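Long-range contacts in uncharacterized protein (Helicobacter pylori, PDB 4O5J), which probably binds sialylated host glycans as the outer-membrane adhesin SabA, through an extracellular adhesion domain built largely of helices: residues N42-L47 with V382-D387; P281-D286 with R369-L374; F290-K295 with A363-A368. All blocks are in the same frame, centred on the assembly; numbering follows the deposited sequence.

In the fold
All three contacts are antiparallel helix packings on helix 343-396, each with a buried apolar centre and a more exposed margin. Interactions 2 and 3 follow one another along helices 281-309 and 343-396, about 11 Å apart between centres, in the bundle beside helix 57-76. Interaction 1, its centre about 40 Å from that of the chain against 29 and 19 Å for interactions 2 and 3, joins helix 343-396 to helix 29-54 in an outlying two-helix arm. The groups at the centre differ: Leu-365 against Ala-291 in interaction 3, with Lys-295 and Gln-292 at the margin; Ala-284 with Val-371 in interaction 2, bordered by Lys-285 and Tyr-372; Val-44 with Ala-384 in interaction 1, bordered by Gln-43 and Tyr-385.

Interaction 1: residues N42-L47 with V382-D387; sequences NQVASL and VTAYND
Ala-384 and Val-44 make up most of this contact, and Tyr-385 adds the next largest share. The CB of Ala-384 points at helix 29-54, where Val-44 CG2 approaches it at 3.8 Å. That same methyl also rests against the backbone of the partner helix, 3.6 Å from Tyr-385 N. Its position follows from the rotamer of Val-44: chi1 of 163° sets CG1 anti to the backbone N and leaves CG2 beside that N, facing helix 343-396. CG1 is turned instead to the edge of the Tyr-385 ring, near its plane. On the other flank of Ala-384, the extended side chain of Gln-43 brings NE2 to 3.6 Å from the alanine CB. Leu-47, whose CD1 is more distant from that CB at 4.4 Å, also packs on Asn-377, Glu-380 and Ile-381, continuing the seam along helix 343-396.

The segments run antiparallel at 149°, with axes 8.9 Å apart, and the pair forms a two-helix arm far from the centre of the chain. With small aliphatic groups in the middle and the amide of Gln-43 and the ring of Tyr-385 at the margins, the contact depends on shape and apolar burial rather than on directional polar bonds.

Interaction 2: residues P281-D286 with R369-L374; sequences PKFAKD and RDVYNL
An antiparallel helix pair in the adhesion domain brings the first turns of helix 281-309 against the middle of helix 343-396, the segment axes approaching to 8.2 Å at an angle of 141°. At the nearest point the CA atoms of Ala-284 and Tyr-372 are 4.8 Å apart, a spacing that the small alanine side chain permits. Val-371 fills the buried side of this point: its CG1 lies 3.8 Å from Ala-284 CA and 4.0 Å from Ala-284 CB. With chi1 at 168°, CG1 stands anti to the valine's own backbone N and is carried across to the alanine. The same methyl approaches the Phe-283 ring obliquely, 4.5 Å from CE2.

This valine and phenylalanine also connect the pair to a third helix, for both side chains touch Val-60 and Phe-283 reaches Leu-64 as well, so that helix 57-76 packs on the buried side of the pair in this helical bundle.

Tyr-372 occupies the more exposed flank. Its CB is 3.9 Å from Ala-284 O, while CD1 lies 3.8 Å from Lys-285 CA. Lys-285 runs beside the tyrosine and points the same way, so that its CB meets CE1 at 4.0 Å; the extended chain then carries the ammonium group away from helix 343-396. Beyond this pair, the Tyr-372 ring meets that of Tyr-288 with the planes inclined at about 35°. On another side of helix 343-396, the carboxylate of Asp-370 accepts hydrogen bonds from Ser-50 OG and Asn-53 ND2, linking it to helix 29-54.

Interaction 3: residues F290-K295 with A363-A368; sequences FAQNQK and AALSVA
Leu-365 reaches across to helix 281-309 and divides its two methyls between different neighbours. CD1 packs against Ala-291 CB at 3.6 Å and lies equally near the backbone of the next residue, 3.6 Å from Gln-292 N. CD2 meets the aliphatic part of Lys-295 at CD, 3.7 Å away, where the two side chains cross at about a right angle. Gln-292 borders the exposed margin, its CG 3.9 Å from Leu-365 CD1. A chi1 of 172° turns the leucine CG away from its own backbone N, and the branch beyond it spreads over this one turn of the facing helix. One turn along helix 343-396, Ala-368 CB touches Ala-291 CB at 3.8 Å.

These contacts belong to an antiparallel pair within the helical bundle, its segment axes 8.9 Å apart with their N-to-C directions at 155°; the small Ala-291 lets its CA approach Leu-365 CA to 4.9 Å.

In the next shell, Lys-295 NZ, turned aside by a bend at chi4, forms a salt bridge with Asp-362 while CD stays against the leucine. Gln-294 NE2, hydrogen-bonded to Leu-67 O, and Phe-290, packed on Leu-67 and Leu-266, hold the turn carrying Ala-291 and Lys-295 against helices 57-76 and 241-268.

Interaction 1: residues N42-L47 with V382-D387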
loop_
_atom_site.group_PDB
_atom_site.type_symbol
_atom_site.label_atom_id
_atom_site.label_comp_id
_atom_site.label_asym_id
_atom_site.label_seq_id
_atom_site.Cartn_x
_atom_site.Cartn_y
_atom_site.Cartn_z
ATOM N N ASN A 42 7.242 -19.295 -33.189
ATOM C CA ASN A 42 6.740 -19.015 -31.831
ATOM C C ASN A 42 5.908 -17.750 -31.821
ATOM O O ASN A 42 4.899 -17.641 -31.095
ATOM C CB ASN A 42 7.858 -18.930 -30.827
ATOM C CG ASN A 42 8.247 -20.286 -30.332
ATOM O OD1 ASN A 42 7.434 -21.221 -30.258
ATOM N ND2 ASN A 42 9.477 -20.403 -29.955
ATOM N N GLN A 43 6.330 -16.808 -32.643
ATOM C CA GLN A 43 5.569 -15.565 -32.798
ATOM C C GLN A 43 4.185 -15.876 -33.403
ATOM O O GLN A 43 3.164 -15.414 -32.911
ATOM C CB GLN A 43 6.373 -14.600 -33.637
ATOM C CG GLN A 43 5.725 -13.267 -33.839
ATOM C CD GLN A 43 6.636 -12.354 -34.637
ATOM O OE1 GLN A 43 7.872 -12.472 -34.588
ATOM N NE2 GLN A 43 6.035 -11.438 -35.388
ATOM N N VAL A 44 4.161 -16.708 -34.441
ATOM C CA VAL A 44 2.906 -17.135 -35.031
ATOM C C VAL A 44 2.015 -17.840 -34.001
ATOM O O VAL A 44 0.818 -17.542 -33.903
ATOM C CB VAL A 44 3.117 -18.062 -36.232
ATOM C CG1 VAL A 44 1.820 -18.831 -36.594
ATOM C CG2 VAL A 44 3.677 -17.294 -37.433
ATOM N N ALA A 45 2.587 -18.782 -33.247
ATOM C CA ALA A 45 1.822 -19.533 -32.241
ATOM C C ALA A 45 1.187 -18.574 -31.215
ATOM O O ALA A 45 0.049 -18.774 -30.817
ATOM C CB ALA A 45 2.699 -20.570 -31.519
ATOM N N SER A 46 1.920 -17.568 -30.753
ATOM C CA SER A 46 1.381 -16.740 -29.655
ATOM C C SER A 46 0.336 -15.744 -30.238
ATOM O O SER A 46 -0.703 -15.531 -29.632
ATOM C CB SER A 46 2.444 -16.055 -28.801
ATOM O OG SER A 46 2.955 -15.037 -29.555
ATOM N N LEU A 47 0.623 -15.195 -31.418
ATOM C CA LEU A 47 -0.353 -14.426 -32.149
ATOM C C LEU A 47 -1.627 -15.272 -32.339
ATOM O O LEU A 47 -2.741 -14.827 -32.043
ATOM C CB LEU A 47 0.205 -13.986 -33.492
ATOM C CG LEU A 47 1.178 -12.845 -33.325
ATOM C CD1 LEU A 47 1.841 -12.534 -34.637
ATOM C CD2 LEU A 47 0.408 -11.672 -32.802
ATOM N N VAL A 382 -0.193 -12.593 -40.275
ATOM C CA VAL A 382 0.018 -12.834 -41.711
ATOM C C VAL A 382 1.493 -12.567 -42.085
ATOM O O VAL A 382 2.104 -13.332 -42.855
ATOM C CB VAL A 382 -0.912 -11.979 -42.582
ATOM C CG1 VAL A 382 -0.524 -12.027 -44.075
ATOM C CG2 VAL A 382 -2.346 -12.442 -42.393
ATOM N N THR A 383 2.077 -11.499 -41.544
ATOM C CA THR A 383 3.490 -11.204 -41.801
ATOM C C THR A 383 4.446 -12.249 -41.222
ATOM O O THR A 383 5.425 -12.641 -41.845
ATOM C CB THR A 383 3.845 -9.862 -41.212
ATOM O OG1 THR A 383 3.190 -8.910 -42.003
ATOM C CG2 THR A 383 5.282 -9.576 -41.269
ATOM N N ALA A 384 4.149 -12.707 -40.023
ATOM C CA ALA A 384 5.024 -13.620 -39.333
ATOM C C ALA A 384 4.933 -15.003 -39.998
ATOM O O ALA A 384 5.928 -15.707 -40.129
ATOM C CB ALA A 384 4.656 -13.685 -37.858
ATOM N N TYR A 385 3.736 -15.373 -40.447
ATOM C CA TYR A 385 3.518 -16.643 -41.128
ATOM C C TYR A 385 4.270 -16.631 -42.433
ATOM O O TYR A 385 4.957 -17.585 -42.740
ATOM C CB TYR A 385 2.025 -16.865 -41.389
ATOM C CG TYR A 385 1.713 -18.233 -41.906
ATOM C CD1 TYR A 385 1.626 -19.337 -41.026
ATOM C CD2 TYR A 385 1.490 -18.442 -43.299
ATOM C CE1 TYR A 385 1.304 -20.622 -41.520
ATOM C CE2 TYR A 385 1.192 -19.703 -43.810
ATOM C CZ TYR A 385 1.106 -20.800 -42.923
ATOM O OH TYR A 385 0.760 -22.064 -43.421
ATOM N N ASN A 386 4.133 -15.550 -43.210
ATOM C CA ASN A 386 4.880 -15.441 -44.452
ATOM C C ASN A 386 6.412 -15.497 -44.254
ATOM O O ASN A 386 7.124 -16.143 -45.036
ATOM C CB ASN A 386 4.490 -14.186 -45.224
ATOM C CG ASN A 386 3.037 -14.245 -45.683
ATOM O OD1 ASN A 386 2.341 -15.267 -45.529
ATOM N ND2 ASN A 386 2.558 -13.135 -46.203
ATOM N N ASP A 387 6.905 -14.820 -43.218
ATOM C CA ASP A 387 8.314 -14.818 -42.916
ATOM C C ASP A 387 8.778 -16.244 -42.692
ATOM O O ASP A 387 9.739 -16.695 -43.310
ATOM C CB ASP A 387 8.564 -13.982 -41.679
ATOM C CG ASP A 387 8.445 -12.500 -41.959
ATOM O OD1 ASP A 387 8.556 -12.148 -43.150
ATOM O OD2 ASP A 387 8.229 -11.686 -41.013
#

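Interaction 2: residues P281-D286 with R369-L374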
loop_
_atom_site.group_PDB
_atom_site.type_symbol
_atom_site.label_atom_id
_atom_site.label_comp_id
_atom_site.label_asym_id
_atom_site.label_seq_id
_atom_site.Cartn_x
_atom_site.Cartn_y
_atom_site.Cartn_z
ATOM N N PRO A 281 -14.917 -1.269 -30.694
ATOM C CA PRO A 281 -13.616 -0.653 -30.338
ATOM C C PRO A 281 -13.639 -0.066 -28.946
ATOM O O PRO A 281 -12.654 -0.169 -28.196
ATOM C CB PRO A 281 -13.444 0.472 -31.382
ATOM C CG PRO A 281 -14.292 0.023 -32.557
ATOM C CD PRO A 281 -15.458 -0.747 -31.969
ATOM N N LYS A 282 -14.766 0.548 -28.607
ATOM C CA LYS A 282 -14.940 1.162 -27.292
ATOM C C LYS A 282 -14.794 0.124 -26.145
ATOM O O LYS A 282 -14.046 0.348 -25.191
ATOM C CB LYS A 282 -16.315 1.869 -27.217
ATOM C CG LYS A 282 -16.798 2.089 -25.813
ATOM C CD LYS A 282 -16.471 3.517 -25.378
ATOM C CE LYS A 282 -17.478 3.983 -24.330
ATOM N NZ LYS A 282 -16.757 5.082 -23.628
ATOM N N PHE A 283 -15.490 -1.018 -26.240
ATOM C CA PHE A 283 -15.391 -2.076 -25.230
ATOM C C PHE A 283 -13.950 -2.626 -25.176
ATOM O O PHE A 283 -13.359 -2.823 -24.082
ATOM C CB PHE A 283 -16.375 -3.202 -25.560
ATOM C CG PHE A 283 -16.208 -4.402 -24.705
ATOM C CD1 PHE A 283 -16.815 -4.460 -23.459
ATOM C CD2 PHE A 283 -15.419 -5.460 -25.120
ATOM C CE1 PHE A 283 -16.654 -5.566 -22.642
ATOM C CE2 PHE A 283 -15.264 -6.553 -24.309
ATOM C CZ PHE A 283 -15.871 -6.601 -23.062
ATOM N N ALA A 284 -13.393 -2.856 -26.351
ATOM C CA ALA A 284 -12.018 -3.290 -26.460
ATOM C C ALA A 284 -11.057 -2.413 -25.688
ATOM O O ALA A 284 -10.216 -2.915 -24.940
ATOM C CB ALA A 284 -11.602 -3.335 -27.873
ATOM N N LYS A 285 -11.168 -1.104 -25.872
ATOM C CA LYS A 285 -10.195 -0.210 -25.289
ATOM C C LYS A 285 -10.475 -0.063 -23.790
ATOM O O LYS A 285 -9.564 0.050 -22.957
ATOM C CB LYS A 285 -10.255 1.135 -26.009
ATOM C CG LYS A 285 -9.298 2.110 -25.418
ATOM C CD LYS A 285 -9.536 3.527 -25.857
ATOM C CE LYS A 285 -8.666 4.391 -24.948
ATOM N NZ LYS A 285 -8.917 5.832 -25.170
ATOM N N ASP A 286 -11.746 -0.149 -23.436
ATOM C CA ASP A 286 -12.144 0.066 -22.032
ATOM C C ASP A 286 -11.777 -1.113 -21.157
ATOM O O ASP A 286 -11.317 -0.905 -20.033
ATOM C CB ASP A 286 -13.658 0.391 -21.874
ATOM C CG ASP A 286 -13.983 1.881 -22.203
ATOM O OD1 ASP A 286 -13.016 2.701 -22.239
ATOM O OD2 ASP A 286 -15.203 2.251 -22.439
ATOM N N ARG A 369 -5.788 -7.520 -23.137
ATOM C CA ARG A 369 -4.817 -7.041 -24.082
ATOM C C ARG A 369 -5.080 -7.675 -25.451
ATOM O O ARG A 369 -4.989 -7.004 -26.499
ATOM C CB ARG A 369 -3.400 -7.336 -23.587
ATOM C CG ARG A 369 -2.280 -6.987 -24.575
ATOM C CD ARG A 369 -0.891 -6.957 -23.874
ATOM N NE ARG A 369 -0.794 -8.013 -22.884
ATOM C CZ ARG A 369 -0.471 -7.823 -21.582
ATOM N NH1 ARG A 369 -0.187 -6.593 -21.099
ATOM N NH2 ARG A 369 -0.407 -8.866 -20.737
ATOM N N ASP A 370 -5.422 -8.963 -25.467
ATOM C CA ASP A 370 -5.675 -9.631 -26.753
ATOM C C ASP A 370 -6.933 -9.061 -27.434
ATOM O O ASP A 370 -6.969 -8.889 -28.658
ATOM C CB ASP A 370 -5.870 -11.120 -26.538
ATOM C CG ASP A 370 -4.564 -11.843 -26.058
ATOM O OD1 ASP A 370 -3.425 -11.333 -26.301
ATOM O OD2 ASP A 370 -4.668 -12.944 -25.440
ATOM N N VAL A 371 -7.980 -8.815 -26.655
ATOM C CA VAL A 371 -9.214 -8.167 -27.183
ATOM C C VAL A 371 -8.827 -6.851 -27.789
ATOM O O VAL A 371 -9.220 -6.546 -28.892
ATOM C CB VAL A 371 -10.288 -7.991 -26.093
ATOM C CG1 VAL A 371 -11.449 -7.068 -26.543
ATOM C CG2 VAL A 371 -10.812 -9.358 -25.666
ATOM N N TYR A 372 -8.003 -6.081 -27.095
ATOM C CA TYR A 372 -7.601 -4.800 -27.639
ATOM C C TYR A 372 -6.730 -4.888 -28.898
ATOM O O TYR A 372 -6.850 -4.060 -29.784
ATOM C CB TYR A 372 -6.871 -4.033 -26.594
ATOM C CG TYR A 372 -6.416 -2.671 -27.036
ATOM C CD1 TYR A 372 -7.323 -1.630 -27.247
ATOM C CD2 TYR A 372 -5.058 -2.413 -27.222
ATOM C CE1 TYR A 372 -6.876 -0.379 -27.631
ATOM C CE2 TYR A 372 -4.602 -1.175 -27.620
ATOM C CZ TYR A 372 -5.501 -0.172 -27.789
ATOM O OH TYR A 372 -5.016 1.051 -28.175
ATOM N N ASN A 373 -5.828 -5.855 -28.955
ATOM C CA ASN A 373 -4.906 -5.992 -30.067
ATOM C C ASN A 373 -5.407 -6.853 -31.230
ATOM O O ASN A 373 -4.658 -7.082 -32.190
ATOM C CB ASN A 373 -3.586 -6.565 -29.564
ATOM C CG ASN A 373 -2.856 -5.584 -28.722
ATOM O OD1 ASN A 373 -2.479 -5.876 -27.638
ATOM N ND2 ASN A 373 -2.719 -4.384 -29.215
ATOM N N LEU A 374 -6.662 -7.299 -31.155
ATOM C CA LEU A 374 -7.164 -8.268 -32.132
ATOM C C LEU A 374 -6.864 -7.891 -33.552
ATOM O O LEU A 374 -6.244 -8.630 -34.299
ATOM C CB LEU A 374 -8.672 -8.391 -31.966
ATOM C CG LEU A 374 -9.372 -9.334 -32.985
ATOM C CD1 LEU A 374 -8.526 -10.672 -33.085
ATOM C CD2 LEU A 374 -10.792 -9.781 -32.437
#

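Interaction 3: residues F290-K295 with A363-A368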
loop_
_atom_site.group_PDB
_atom_site.type_symbol
_atom_site.label_atom_id
_atom_site.label_comp_id
_atom_site.label_asym_id
_atom_site.label_seq_id
_atom_site.Cartn_x
_atom_site.Cartn_y
_atom_site.Cartn_z
ATOM N N PHE A 290 -9.353 -0.904 -18.056
ATOM C CA PHE A 290 -9.889 -1.442 -16.813
ATOM C C PHE A 290 -8.886 -2.429 -16.184
ATOM O O PHE A 290 -8.495 -2.311 -15.012
ATOM C CB PHE A 290 -11.202 -2.156 -17.125
ATOM C CG PHE A 290 -11.970 -2.599 -15.915
ATOM C CD1 PHE A 290 -11.893 -1.892 -14.725
ATOM C CD2 PHE A 290 -12.791 -3.729 -15.970
ATOM C CE1 PHE A 290 -12.611 -2.303 -13.599
ATOM C CE2 PHE A 290 -13.514 -4.135 -14.844
ATOM C CZ PHE A 290 -13.442 -3.425 -13.677
ATOM N N ALA A 291 -8.429 -3.373 -16.985
ATOM C CA ALA A 291 -7.496 -4.431 -16.518
ATOM C C ALA A 291 -6.132 -3.852 -16.118
ATOM O O ALA A 291 -5.634 -4.167 -15.030
ATOM C CB ALA A 291 -7.370 -5.527 -17.589
ATOM N N GLN A 292 -5.549 -2.970 -16.926
ATOM C CA GLN A 292 -4.308 -2.303 -16.503
ATOM C C GLN A 292 -4.474 -1.622 -15.191
ATOM O O GLN A 292 -3.634 -1.793 -14.276
ATOM C CB GLN A 292 -3.877 -1.282 -17.522
ATOM C CG GLN A 292 -3.409 -1.924 -18.796
ATOM C CD GLN A 292 -3.171 -0.896 -19.887
ATOM O OE1 GLN A 292 -2.106 -0.304 -19.982
ATOM N NE2 GLN A 292 -4.155 -0.692 -20.715
ATOM N N ASN A 293 -5.565 -0.864 -15.044
ATOM C CA ASN A 293 -5.768 -0.080 -13.794
ATOM C C ASN A 293 -5.862 -0.991 -12.595
ATOM O O ASN A 293 -5.296 -0.684 -11.538
ATOM C CB ASN A 293 -7.041 0.806 -13.836
ATOM C CG ASN A 293 -6.894 1.971 -14.771
ATOM O OD1 ASN A 293 -5.793 2.401 -15.085
ATOM N ND2 ASN A 293 -8.000 2.486 -15.217
ATOM N N GLN A 294 -6.586 -2.105 -12.744
ATOM C CA GLN A 294 -6.767 -3.006 -11.636
ATOM C C GLN A 294 -5.413 -3.685 -11.299
ATOM O O GLN A 294 -5.138 -3.948 -10.134
ATOM C CB GLN A 294 -7.808 -4.068 -11.942
ATOM C CG GLN A 294 -8.163 -4.892 -10.713
ATOM C CD GLN A 294 -9.418 -5.731 -10.964
ATOM O OE1 GLN A 294 -9.360 -6.983 -11.109
ATOM N NE2 GLN A 294 -10.579 -5.044 -11.046
ATOM N N LYS A 295 -4.571 -3.929 -12.290
ATOM C CA LYS A 295 -3.235 -4.461 -11.990
ATOM C C LYS A 295 -2.414 -3.397 -11.221
ATOM O O LYS A 295 -1.721 -3.716 -10.231
ATOM C CB LYS A 295 -2.510 -4.909 -13.254
ATOM C CG LYS A 295 -1.187 -5.637 -12.917
ATOM C CD LYS A 295 -0.336 -5.774 -14.172
ATOM C CE LYS A 295 0.774 -6.845 -14.136
ATOM N NZ LYS A 295 1.307 -7.057 -12.779
ATOM N N ALA A 363 -3.847 -12.841 -15.600
ATOM C CA ALA A 363 -4.559 -13.646 -16.582
ATOM C C ALA A 363 -5.704 -12.809 -17.215
ATOM O O ALA A 363 -5.882 -12.817 -18.429
ATOM C CB ALA A 363 -5.088 -14.953 -15.941
ATOM N N ALA A 364 -6.461 -12.082 -16.411
ATOM C CA ALA A 364 -7.530 -11.247 -16.995
ATOM C C ALA A 364 -6.950 -10.166 -17.898
ATOM O O ALA A 364 -7.450 -9.950 -18.985
ATOM C CB ALA A 364 -8.395 -10.611 -15.942
ATOM N N LEU A 365 -5.876 -9.513 -17.438
ATOM C CA LEU A 365 -5.204 -8.476 -18.213
ATOM C C LEU A 365 -4.750 -9.031 -19.577
ATOM O O LEU A 365 -4.845 -8.352 -20.631
ATOM C CB LEU A 365 -4.013 -7.920 -17.459
ATOM C CG LEU A 365 -3.151 -6.966 -18.279
ATOM C CD1 LEU A 365 -3.935 -5.743 -18.646
ATOM C CD2 LEU A 365 -1.968 -6.590 -17.430
ATOM N N SER A 366 -4.256 -10.263 -19.563
ATOM C CA SER A 366 -3.801 -10.860 -20.780
ATOM C C SER A 366 -4.903 -10.986 -21.864
ATOM O O SER A 366 -4.688 -10.682 -23.049
ATOM C CB SER A 366 -3.271 -12.247 -20.477
ATOM O OG SER A 366 -2.167 -12.318 -21.246
ATOM N N VAL A 367 -6.069 -11.469 -21.452
ATOM C CA VAL A 367 -7.197 -11.604 -22.349
ATOM C C VAL A 367 -7.636 -10.207 -22.814
ATOM O O VAL A 367 -7.938 -10.004 -24.001
ATOM C CB VAL A 367 -8.346 -12.329 -21.648
ATOM C CG1 VAL A 367 -9.600 -12.400 -22.540
ATOM C CG2 VAL A 367 -7.846 -13.716 -21.187
ATOM N N ALA A 368 -7.620 -9.246 -21.905
ATOM C CA ALA A 368 -8.049 -7.872 -22.267
ATOM C C ALA A 368 -7.099 -7.298 -23.323
ATOM O O ALA A 368 -7.546 -6.655 -24.282
ATOM C CB ALA A 368 -8.078 -6.965 -21.049
#